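Local coordinates for Serine/threonine-protein kinase Tel1 (Chaetomium thermophilum, PDB 6SKY) that probably phosphorylates serine and threonine residues followed by glutamine in DNA-damage checkpoint signalling, as an ATP- and magnesium-dependent kinase of the ATM family, at residues Asp1926-Gly1932 against Glu2814-Cys2820; Ala2395-Met2399 against Lys2426-Leu2430; Leu2825-Glu2830 against Leu2910-Val2916. One frame throughout, in Å; residues are numbered along the deposited sequence.

Contact 1 of 3, residues Asp1926-Gly1932 against Glu2814-Cys2820; sequences DPDAYYG and EGVFRRC
Arg2819 reaches back from the first turn of helix 2816-2828 and lays its guanidinium flat on the ring of Tyr1931. The two planes are 18° apart, and CZ of Arg2819 stands 4.0 Å from the centroid of the Tyr1931 ring, a cation-pi stack. In the guanidinium plane Arg2819 gives NH1 to OD1 of Asp1928 at 3.2 Å, on the anti side of the carboxylate; the bond from NE is weak. OD1 of Asp1928 also pairs with Arg2642, so one oxygen serves two arginines. With an alanine in place of Arg2819, the Tyr1931 ring would probably lose its stacking partner, and Asp1928 would keep Arg2642 as its charged mate. This is a FAT-to-kinase interface of the PIKK fold: a FAT loop meets the start of a kinase helix. The closely packed part is the backbone, where CA of Gly1932 lies 3.6 Å from CA of Gly2815, the helix N-cap. At the backbone angles of Gly2815 a CB would press on the carbonyl O of Glu2814, so the position suits glycine. Val2816 packs its CG2 against CB of Asp1928. Glu2814 marks the exposed side: its carboxylate turns away toward Arg2818.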
loop_
_atom_site.group_PDB
_atom_site.type_symbol
_atom_site.label_atom_id
_atom_site.label_comp_id
_atom_site.label_asym_id
_atom_site.label_seq_id
_atom_site.Cartn_x
_atom_site.Cartn_y
_atom_site.Cartn_z
ATOM N N ASP A 1926 -9.946 -24.339 -8.556
ATOM C CA ASP A 1926 -10.657 -23.083 -8.578
ATOM C C ASP A 1926 -9.795 -22.082 -7.833
ATOM O O ASP A 1926 -9.172 -22.444 -6.828
ATOM C CB ASP A 1926 -12.037 -23.169 -7.925
ATOM C CG ASP A 1926 -13.004 -22.143 -8.479
ATOM O OD1 ASP A 1926 -13.185 -22.113 -9.711
ATOM O OD2 ASP A 1926 -13.586 -21.370 -7.694
ATOM N N PRO A 1927 -9.728 -20.834 -8.293
ATOM C CA PRO A 1927 -8.928 -19.846 -7.566
ATOM C C PRO A 1927 -9.486 -19.490 -6.197
ATOM O O PRO A 1927 -8.700 -19.244 -5.278
ATOM C CB PRO A 1927 -8.933 -18.630 -8.504
ATOM C CG PRO A 1927 -9.397 -19.127 -9.807
ATOM C CD PRO A 1927 -10.279 -20.288 -9.541
ATOM N N ASP A 1928 -10.807 -19.465 -6.018
ATOM C CA ASP A 1928 -11.403 -18.839 -4.848
ATOM C C ASP A 1928 -12.004 -19.801 -3.839
ATOM O O ASP A 1928 -12.350 -19.363 -2.744
ATOM C CB ASP A 1928 -12.499 -17.858 -5.274
ATOM C CG ASP A 1928 -12.025 -16.861 -6.294
ATOM O OD1 ASP A 1928 -10.841 -16.483 -6.255
ATOM O OD2 ASP A 1928 -12.841 -16.452 -7.142
ATOM N N ALA A 1929 -12.150 -21.081 -4.164
ATOM C CA ALA A 1929 -12.911 -21.970 -3.293
ATOM C C ALA A 1929 -12.219 -22.179 -1.953
ATOM O O ALA A 1929 -12.880 -22.233 -0.911
ATOM C CB ALA A 1929 -13.141 -23.302 -3.991
ATOM N N TYR A 1930 -10.890 -22.286 -1.965
ATOM C CA TYR A 1930 -10.125 -22.531 -0.748
ATOM C C TYR A 1930 -10.450 -21.542 0.354
ATOM O O TYR A 1930 -10.421 -21.899 1.534
ATOM C CB TYR A 1930 -8.638 -22.469 -1.071
ATOM C CG TYR A 1930 -7.729 -22.621 0.117
ATOM C CD1 TYR A 1930 -7.457 -23.866 0.647
ATOM C CD2 TYR A 1930 -7.127 -21.519 0.697
ATOM C CE1 TYR A 1930 -6.630 -24.010 1.721
ATOM C CE2 TYR A 1930 -6.298 -21.656 1.774
ATOM C CZ TYR A 1930 -6.050 -22.904 2.279
ATOM O OH TYR A 1930 -5.220 -23.052 3.356
ATOM N N TYR A 1931 -10.760 -20.303 -0.002
ATOM C CA TYR A 1931 -10.973 -19.257 0.983
ATOM C C TYR A 1931 -12.318 -19.352 1.674
ATOM O O TYR A 1931 -12.568 -18.587 2.604
ATOM C CB TYR A 1931 -10.838 -17.894 0.324
ATOM C CG TYR A 1931 -9.511 -17.703 -0.340
ATOM C CD1 TYR A 1931 -8.460 -17.126 0.331
ATOM C CD2 TYR A 1931 -9.306 -18.113 -1.635
ATOM C CE1 TYR A 1931 -7.247 -16.959 -0.272
ATOM C CE2 TYR A 1931 -8.097 -17.952 -2.245
ATOM C CZ TYR A 1931 -7.070 -17.376 -1.560
ATOM O OH TYR A 1931 -5.858 -17.210 -2.174
ATOM N N GLY A 1932 -13.184 -20.260 1.255
ATOM C CA GLY A 1932 -14.463 -20.394 1.909
ATOM C C GLY A 1932 -14.477 -21.330 3.070
ATOM O O GLY A 1932 -15.464 -21.387 3.802
ATOM N N GLU A 2814 -19.083 -17.265 1.816
ATOM C CA GLU A 2814 -17.635 -17.213 1.817
ATOM C C GLU A 2814 -17.075 -17.930 0.602
ATOM O O GLU A 2814 -17.697 -18.827 0.039
ATOM C CB GLU A 2814 -17.099 -17.858 3.079
ATOM C CG GLU A 2814 -18.074 -17.822 4.207
ATOM C CD GLU A 2814 -18.114 -16.477 4.870
ATOM O OE1 GLU A 2814 -17.138 -15.719 4.708
ATOM O OE2 GLU A 2814 -19.113 -16.175 5.555
ATOM N N GLY A 2815 -15.882 -17.538 0.199
ATOM C CA GLY A 2815 -15.256 -18.227 -0.901
ATOM C C GLY A 2815 -15.458 -17.526 -2.217
ATOM O O GLY A 2815 -14.990 -16.409 -2.389
ATOM N N VAL A 2816 -16.171 -18.156 -3.145
ATOM C CA VAL A 2816 -16.265 -17.618 -4.494
ATOM C C VAL A 2816 -17.101 -16.348 -4.517
ATOM O O VAL A 2816 -16.743 -15.370 -5.178
ATOM C CB VAL A 2816 -16.819 -18.685 -5.449
ATOM C CG1 VAL A 2816 -16.960 -18.137 -6.839
ATOM C CG2 VAL A 2816 -15.922 -19.877 -5.460
ATOM N N PHE A 2817 -18.215 -16.327 -3.790
ATOM C CA PHE A 2817 -19.119 -15.187 -3.878
ATOM C C PHE A 2817 -18.486 -13.933 -3.303
ATOM O O PHE A 2817 -18.516 -12.873 -3.929
ATOM C CB PHE A 2817 -20.433 -15.490 -3.167
ATOM C CG PHE A 2817 -21.395 -14.350 -3.181
ATOM C CD1 PHE A 2817 -22.067 -14.014 -4.330
ATOM C CD2 PHE A 2817 -21.622 -13.606 -2.050
ATOM C CE1 PHE A 2817 -22.937 -12.970 -4.346
ATOM C CE2 PHE A 2817 -22.491 -12.562 -2.071
ATOM C CZ PHE A 2817 -23.148 -12.245 -3.220
ATOM N N ARG A 2818 -17.909 -14.029 -2.111
ATOM C CA ARG A 2818 -17.355 -12.849 -1.466
ATOM C C ARG A 2818 -16.112 -12.346 -2.187
ATOM O O ARG A 2818 -15.931 -11.136 -2.353
ATOM C CB ARG A 2818 -17.051 -13.170 -0.015
ATOM C CG ARG A 2818 -16.974 -11.978 0.863
ATOM C CD ARG A 2818 -16.775 -12.385 2.290
ATOM N NE ARG A 2818 -17.966 -13.002 2.848
ATOM C CZ ARG A 2818 -18.852 -12.363 3.595
ATOM N NH1 ARG A 2818 -19.905 -13.004 4.062
ATOM N NH2 ARG A 2818 -18.680 -11.087 3.875
ATOM N N ARG A 2819 -15.262 -13.256 -2.655
ATOM C CA ARG A 2819 -14.084 -12.844 -3.402
ATOM C C ARG A 2819 -14.463 -12.209 -4.728
ATOM O O ARG A 2819 -13.830 -11.243 -5.156
ATOM C CB ARG A 2819 -13.158 -14.030 -3.633
ATOM C CG ARG A 2819 -12.581 -14.618 -2.383
ATOM C CD ARG A 2819 -11.126 -14.334 -2.262
ATOM N NE ARG A 2819 -10.363 -14.929 -3.344
ATOM C CZ ARG A 2819 -9.088 -14.657 -3.578
ATOM N NH1 ARG A 2819 -8.458 -15.234 -4.585
ATOM N NH2 ARG A 2819 -8.450 -13.800 -2.806
ATOM N N CYS A 2820 -15.492 -12.724 -5.393
ATOM C CA CYS A 2820 -15.878 -12.143 -6.669
ATOM C C CYS A 2820 -16.602 -10.821 -6.494
ATOM O O CYS A 2820 -16.453 -9.931 -7.331
ATOM C CB CYS A 2820 -16.733 -13.127 -7.456
ATOM S SG CYS A 2820 -15.792 -14.486 -8.137
#

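Contact 2 of 3, residues Ala2395-Met2399 against Lys2426-Leu2430; sequences ALRFM and KFALL
Lys2426 meets the helix through its backbone: its O lies 3.6 Å from CB of Ala2395. Its side chain turns from the helix, and NZ forms a salt bridge with Asp2392.

Phe2427 comes next and carries the aromatic part of the contact. Its CG is anti to the carbonyl carbon (chi1 -51°), which swings the ring toward the helix. CD1 of Phe2427 is 3.8 Å from the methyl CE of Met2399, which approaches obliquely. The thioether chain of Met2399 is bent at chi2 and chi3, and this brings its methyl round to the ring. The Phe2398 ring arrives at the rim of Phe2427, with CD2 of Phe2398 4.1 Å from CE1 of Phe2427. Ala2395 CB lies near the same CE1.

From Phe2427 the chain makes a type I beta turn, closed by a bond of 3.1 Å from N of Leu2430 to O of Phe2427. The turn returns the chain to the helix at Leu2430. CD2 of Leu2430 meets CD1 of Leu2396 at 3.6 Å. The other methyl, CD1 of Leu2430, faces the helix backbone, 4.0 Å from O of Ala2395 and 4.3 Å from CB of Met2399. All the contacts across the two segments are thus apolar or van der Waals.

The pairing joins helix 2394-2404 to the loop before helix 2431-2434, within the helical FAT region. Phe2398 also rests on the long helix 2348-2387, Phe2427 on helix 2444-2459, and Leu2396 on helix 2832-2843.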
loop_
_atom_site.group_PDB
_atom_site.type_symbol
_atom_site.label_atom_id
_atom_site.label_comp_id
_atom_site.label_asym_id
_atom_site.label_seq_id
_atom_site.Cartn_x
_atom_site.Cartn_y
_atom_site.Cartn_z
ATOM N N ALA A 2395 -15.585 8.379 -28.028
ATOM C CA ALA A 2395 -16.797 8.783 -28.721
ATOM C C ALA A 2395 -17.859 9.229 -27.735
ATOM O O ALA A 2395 -18.540 10.230 -27.958
ATOM C CB ALA A 2395 -17.310 7.637 -29.583
ATOM N N LEU A 2396 -17.982 8.524 -26.619
ATOM C CA LEU A 2396 -18.932 8.906 -25.586
ATOM C C LEU A 2396 -18.542 10.226 -24.939
ATOM O O LEU A 2396 -19.396 11.085 -24.684
ATOM C CB LEU A 2396 -19.006 7.792 -24.550
ATOM C CG LEU A 2396 -20.305 7.575 -23.804
ATOM C CD1 LEU A 2396 -21.430 7.537 -24.784
ATOM C CD2 LEU A 2396 -20.217 6.278 -23.078
ATOM N N ARG A 2397 -17.249 10.417 -24.689
ATOM C CA ARG A 2397 -16.783 11.657 -24.086
ATOM C C ARG A 2397 -16.885 12.818 -25.062
ATOM O O ARG A 2397 -17.308 13.916 -24.683
ATOM C CB ARG A 2397 -15.354 11.486 -23.587
ATOM C CG ARG A 2397 -14.781 12.721 -22.944
ATOM C CD ARG A 2397 -15.722 13.315 -21.927
ATOM N NE ARG A 2397 -15.356 14.686 -21.605
ATOM C CZ ARG A 2397 -16.154 15.548 -20.986
ATOM N NH1 ARG A 2397 -15.737 16.777 -20.737
ATOM N NH2 ARG A 2397 -17.370 15.184 -20.624
ATOM N N PHE A 2398 -16.519 12.600 -26.322
ATOM C CA PHE A 2398 -16.734 13.634 -27.321
ATOM C C PHE A 2398 -18.200 14.000 -27.424
ATOM O O PHE A 2398 -18.538 15.173 -27.578
ATOM C CB PHE A 2398 -16.225 13.194 -28.688
ATOM C CG PHE A 2398 -16.823 13.980 -29.810
ATOM C CD1 PHE A 2398 -16.367 15.244 -30.098
ATOM C CD2 PHE A 2398 -17.866 13.474 -30.550
ATOM C CE1 PHE A 2398 -16.924 15.970 -31.105
ATOM C CE2 PHE A 2398 -18.423 14.205 -31.554
ATOM C CZ PHE A 2398 -17.951 15.452 -31.832
ATOM N N MET A 2399 -19.087 13.010 -27.361
ATOM C CA MET A 2399 -20.509 13.278 -27.517
ATOM C C MET A 2399 -21.040 14.106 -26.361
ATOM O O MET A 2399 -21.780 15.070 -26.568
ATOM C CB MET A 2399 -21.266 11.960 -27.636
ATOM C CG MET A 2399 -22.658 12.101 -28.175
ATOM S SD MET A 2399 -22.673 13.138 -29.641
ATOM C CE MET A 2399 -21.681 12.165 -30.762
ATOM N N LYS A 2426 -18.099 4.167 -34.860
ATOM C CA LYS A 2426 -17.779 4.616 -33.516
ATOM C C LYS A 2426 -18.989 5.214 -32.821
ATOM O O LYS A 2426 -19.071 5.180 -31.591
ATOM C CB LYS A 2426 -16.659 5.645 -33.562
ATOM C CG LYS A 2426 -15.519 5.286 -34.465
ATOM C CD LYS A 2426 -14.539 4.386 -33.784
ATOM C CE LYS A 2426 -13.266 4.323 -34.583
ATOM N NZ LYS A 2426 -12.189 3.649 -33.836
ATOM N N PHE A 2427 -19.928 5.759 -33.583
ATOM C CA PHE A 2427 -21.141 6.349 -33.047
ATOM C C PHE A 2427 -22.346 5.435 -33.158
ATOM O O PHE A 2427 -23.439 5.832 -32.765
ATOM C CB PHE A 2427 -21.453 7.658 -33.766
ATOM C CG PHE A 2427 -20.313 8.608 -33.814
ATOM C CD1 PHE A 2427 -19.972 9.350 -32.707
ATOM C CD2 PHE A 2427 -19.592 8.779 -34.970
ATOM C CE1 PHE A 2427 -18.926 10.224 -32.750
ATOM C CE2 PHE A 2427 -18.546 9.658 -35.013
ATOM C CZ PHE A 2427 -18.214 10.379 -33.905
ATOM N N ALA A 2428 -22.177 4.226 -33.685
ATOM C CA ALA A 2428 -23.329 3.412 -34.038
ATOM C C ALA A 2428 -24.124 2.980 -32.819
ATOM O O ALA A 2428 -25.343 2.812 -32.909
ATOM C CB ALA A 2428 -22.882 2.191 -34.833
ATOM N N LEU A 2429 -23.468 2.796 -31.679
ATOM C CA LEU A 2429 -24.146 2.374 -30.463
ATOM C C LEU A 2429 -24.670 3.533 -29.632
ATOM O O LEU A 2429 -25.220 3.297 -28.557
ATOM C CB LEU A 2429 -23.219 1.518 -29.600
ATOM C CG LEU A 2429 -22.929 0.089 -30.054
ATOM C CD1 LEU A 2429 -22.107 -0.637 -29.008
ATOM C CD2 LEU A 2429 -24.210 -0.660 -30.333
ATOM N N LEU A 2430 -24.517 4.769 -30.093
ATOM C CA LEU A 2430 -25.018 5.946 -29.393
ATOM C C LEU A 2430 -26.181 6.582 -30.135
ATOM O O LEU A 2430 -26.303 7.800 -30.178
ATOM C CB LEU A 2430 -23.923 6.987 -29.206
ATOM C CG LEU A 2430 -22.491 6.556 -28.941
ATOM C CD1 LEU A 2430 -21.653 7.788 -28.745
ATOM C CD2 LEU A 2430 -22.414 5.653 -27.737
#

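Contact 3 of 3, residues Leu2825-Glu2830 against Leu2910-Val2916; sequences LDALRE and LSKTLSV
Arg2829 reaches from segment 2825-2830 into the loop before helix 2916-2927. This ties the kinase domain to the start of the FATC region, the C-terminal element of PIKK kinases. CB of Arg2829 touches O of Leu2910 at 3.6 Å. Its CG lies between the backbone N and the carbonyl carbon (chi1 51°), which sends the chain into the curve of the loop. CD of Arg2829 passes CG of Lys2912 at 4.1 Å. A bend at chi3 turns the guanidinium between two walls. CG2 of Val2916 lies over one face; O of Ser2911 and CA of Lys2912 lie over the opposite one. O of Ser2911 is 3.2 Å from NH1 of Arg2829, but the angle is too poor for a bond. The tip instead grips O of Leu2914 at its edge: NH1 weakly, NH2 well.

Two leucines earlier in the segment add apolar packing. CD2 of Leu2825 packs on CG1 of Val2916 at 3.8 Å, and CB of Leu2828 on CD2 of Leu2910. On the exposed side, Lys2912 runs past O of Arg2829, NZ near Glu2830 but beyond salt-bridge range. The stronger bond, from NH2 of Arg2829 to O of Leu2914, measures 3.0 Å with an N-H...O angle of 158°.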
loop_
_atom_site.group_PDB
_atom_site.type_symbol
_atom_site.label_atom_id
_atom_site.label_comp_id
_atom_site.label_asym_id
_atom_site.label_seq_id
_atom_site.Cartn_x
_atom_site.Cartn_y
_atom_site.Cartn_z
ATOM N N LEU A 2825 -16.171 -5.068 -7.236
ATOM C CA LEU A 2825 -16.252 -3.724 -6.678
ATOM C C LEU A 2825 -14.924 -2.997 -6.784
ATOM O O LEU A 2825 -14.890 -1.790 -7.035
ATOM C CB LEU A 2825 -16.708 -3.786 -5.230
ATOM C CG LEU A 2825 -16.863 -2.432 -4.559
ATOM C CD1 LEU A 2825 -17.941 -1.643 -5.244
ATOM C CD2 LEU A 2825 -17.175 -2.608 -3.103
ATOM N N ASP A 2826 -13.819 -3.712 -6.611
ATOM C CA ASP A 2826 -12.514 -3.095 -6.741
ATOM C C ASP A 2826 -12.262 -2.626 -8.162
ATOM O O ASP A 2826 -11.687 -1.557 -8.369
ATOM C CB ASP A 2826 -11.443 -4.081 -6.307
ATOM C CG ASP A 2826 -10.102 -3.437 -6.140
ATOM O OD1 ASP A 2826 -10.040 -2.191 -6.101
ATOM O OD2 ASP A 2826 -9.102 -4.176 -6.046
ATOM N N ALA A 2827 -12.674 -3.409 -9.158
ATOM C CA ALA A 2827 -12.527 -2.960 -10.536
ATOM C C ALA A 2827 -13.485 -1.829 -10.868
ATOM O O ALA A 2827 -13.181 -1.001 -11.725
ATOM C CB ALA A 2827 -12.742 -4.120 -11.498
ATOM N N LEU A 2828 -14.644 -1.780 -10.221
ATOM C CA LEU A 2828 -15.600 -0.721 -10.517
ATOM C C LEU A 2828 -15.140 0.612 -9.964
ATOM O O LEU A 2828 -15.256 1.635 -10.639
ATOM C CB LEU A 2828 -16.978 -1.062 -9.963
ATOM C CG LEU A 2828 -17.866 -1.979 -10.789
ATOM C CD1 LEU A 2828 -19.220 -2.101 -10.153
ATOM C CD2 LEU A 2828 -17.981 -1.463 -12.193
ATOM N N ARG A 2829 -14.639 0.639 -8.736
ATOM C CA ARG A 2829 -14.207 1.925 -8.209
ATOM C C ARG A 2829 -12.852 2.357 -8.745
ATOM O O ARG A 2829 -12.400 3.450 -8.412
ATOM C CB ARG A 2829 -14.196 1.916 -6.680
ATOM C CG ARG A 2829 -13.468 0.788 -6.071
ATOM C CD ARG A 2829 -13.028 1.094 -4.668
ATOM N NE ARG A 2829 -14.116 1.112 -3.707
ATOM C CZ ARG A 2829 -13.923 1.121 -2.395
ATOM N NH1 ARG A 2829 -14.952 1.141 -1.569
ATOM N NH2 ARG A 2829 -12.695 1.106 -1.918
ATOM N N GLU A 2830 -12.205 1.547 -9.572
ATOM C CA GLU A 2830 -11.048 1.973 -10.342
ATOM C C GLU A 2830 -11.416 2.427 -11.742
ATOM O O GLU A 2830 -10.526 2.736 -12.533
ATOM C CB GLU A 2830 -10.021 0.848 -10.422
ATOM C CG GLU A 2830 -9.092 0.811 -9.234
ATOM C CD GLU A 2830 -8.592 -0.580 -8.916
ATOM O OE1 GLU A 2830 -8.659 -1.459 -9.801
ATOM O OE2 GLU A 2830 -8.138 -0.797 -7.772
ATOM N N LEU A 2910 -18.873 4.768 -5.137
ATOM C CA LEU A 2910 -17.609 4.360 -5.730
ATOM C C LEU A 2910 -16.425 5.063 -5.089
ATOM O O LEU A 2910 -15.367 5.177 -5.710
ATOM C CB LEU A 2910 -17.614 4.625 -7.232
ATOM C CG LEU A 2910 -18.526 3.805 -8.132
ATOM C CD1 LEU A 2910 -18.404 4.285 -9.543
ATOM C CD2 LEU A 2910 -18.158 2.354 -8.049
ATOM N N SER A 2911 -16.584 5.538 -3.863
ATOM C CA SER A 2911 -15.544 6.285 -3.183
ATOM C C SER A 2911 -14.635 5.337 -2.427
ATOM O O SER A 2911 -15.097 4.371 -1.823
ATOM C CB SER A 2911 -16.159 7.292 -2.219
ATOM O OG SER A 2911 -17.002 6.632 -1.300
ATOM N N LYS A 2912 -13.340 5.634 -2.443
ATOM C CA LYS A 2912 -12.329 4.767 -1.866
ATOM C C LYS A 2912 -12.106 5.020 -0.385
ATOM O O LYS A 2912 -11.040 4.683 0.136
ATOM C CB LYS A 2912 -11.020 4.921 -2.629
ATOM C CG LYS A 2912 -11.175 4.744 -4.108
ATOM C CD LYS A 2912 -9.874 4.354 -4.746
ATOM C CE LYS A 2912 -10.083 3.968 -6.185
ATOM N NZ LYS A 2912 -8.880 3.324 -6.772
ATOM N N THR A 2913 -13.092 5.586 0.308
ATOM C CA THR A 2913 -12.943 5.881 1.727
ATOM C C THR A 2913 -12.823 4.605 2.549
ATOM O O THR A 2913 -11.846 4.417 3.281
ATOM C CB THR A 2913 -14.118 6.727 2.201
ATOM O OG1 THR A 2913 -14.046 8.016 1.585
ATOM C CG2 THR A 2913 -14.081 6.893 3.696
ATOM N N LEU A 2914 -13.811 3.718 2.453
ATOM C CA LEU A 2914 -13.714 2.407 3.069
ATOM C C LEU A 2914 -12.937 1.457 2.170
ATOM O O LEU A 2914 -12.720 1.714 0.988
ATOM C CB LEU A 2914 -15.091 1.822 3.336
ATOM C CG LEU A 2914 -15.777 2.053 4.668
ATOM C CD1 LEU A 2914 -16.199 3.488 4.776
ATOM C CD2 LEU A 2914 -16.968 1.138 4.763
ATOM N N SER A 2915 -12.519 0.337 2.740
ATOM C CA SER A 2915 -11.895 -0.681 1.922
ATOM C C SER A 2915 -12.964 -1.516 1.232
ATOM O O SER A 2915 -14.150 -1.442 1.551
ATOM C CB SER A 2915 -10.976 -1.559 2.761
ATOM O OG SER A 2915 -11.667 -2.115 3.856
ATOM N N VAL A 2916 -12.536 -2.306 0.253
ATOM C CA VAL A 2916 -13.486 -3.144 -0.461
ATOM C C VAL A 2916 -14.005 -4.247 0.447
ATOM O O VAL A 2916 -15.187 -4.596 0.404
ATOM C CB VAL A 2916 -12.847 -3.707 -1.739
ATOM C CG1 VAL A 2916 -13.867 -4.429 -2.533
ATOM C CG2 VAL A 2916 -12.286 -2.604 -2.562
#

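Contacts 1 and 3 share helix 2816-2828. Contact 1 uses its start and contact 3 its end, with centres about 19 Å apart. The one helix therefore meets the FAT region at one end and the loop entering the FATC region at the other. Contact 2 lies within the FAT region, its centre about 38 Å from that of contact 1 and 27 Å from that of contact 3. Along the chain it is nested inside the long loop closed by contact 1; contact 3 follows both. Helix 2832-2843 touches both Leu2396 of contact 2 and Leu2910 of contact 3. FAT, kinase and FATC parts are thus joined through neighbouring helices, away from the nucleotide and magnesium sites.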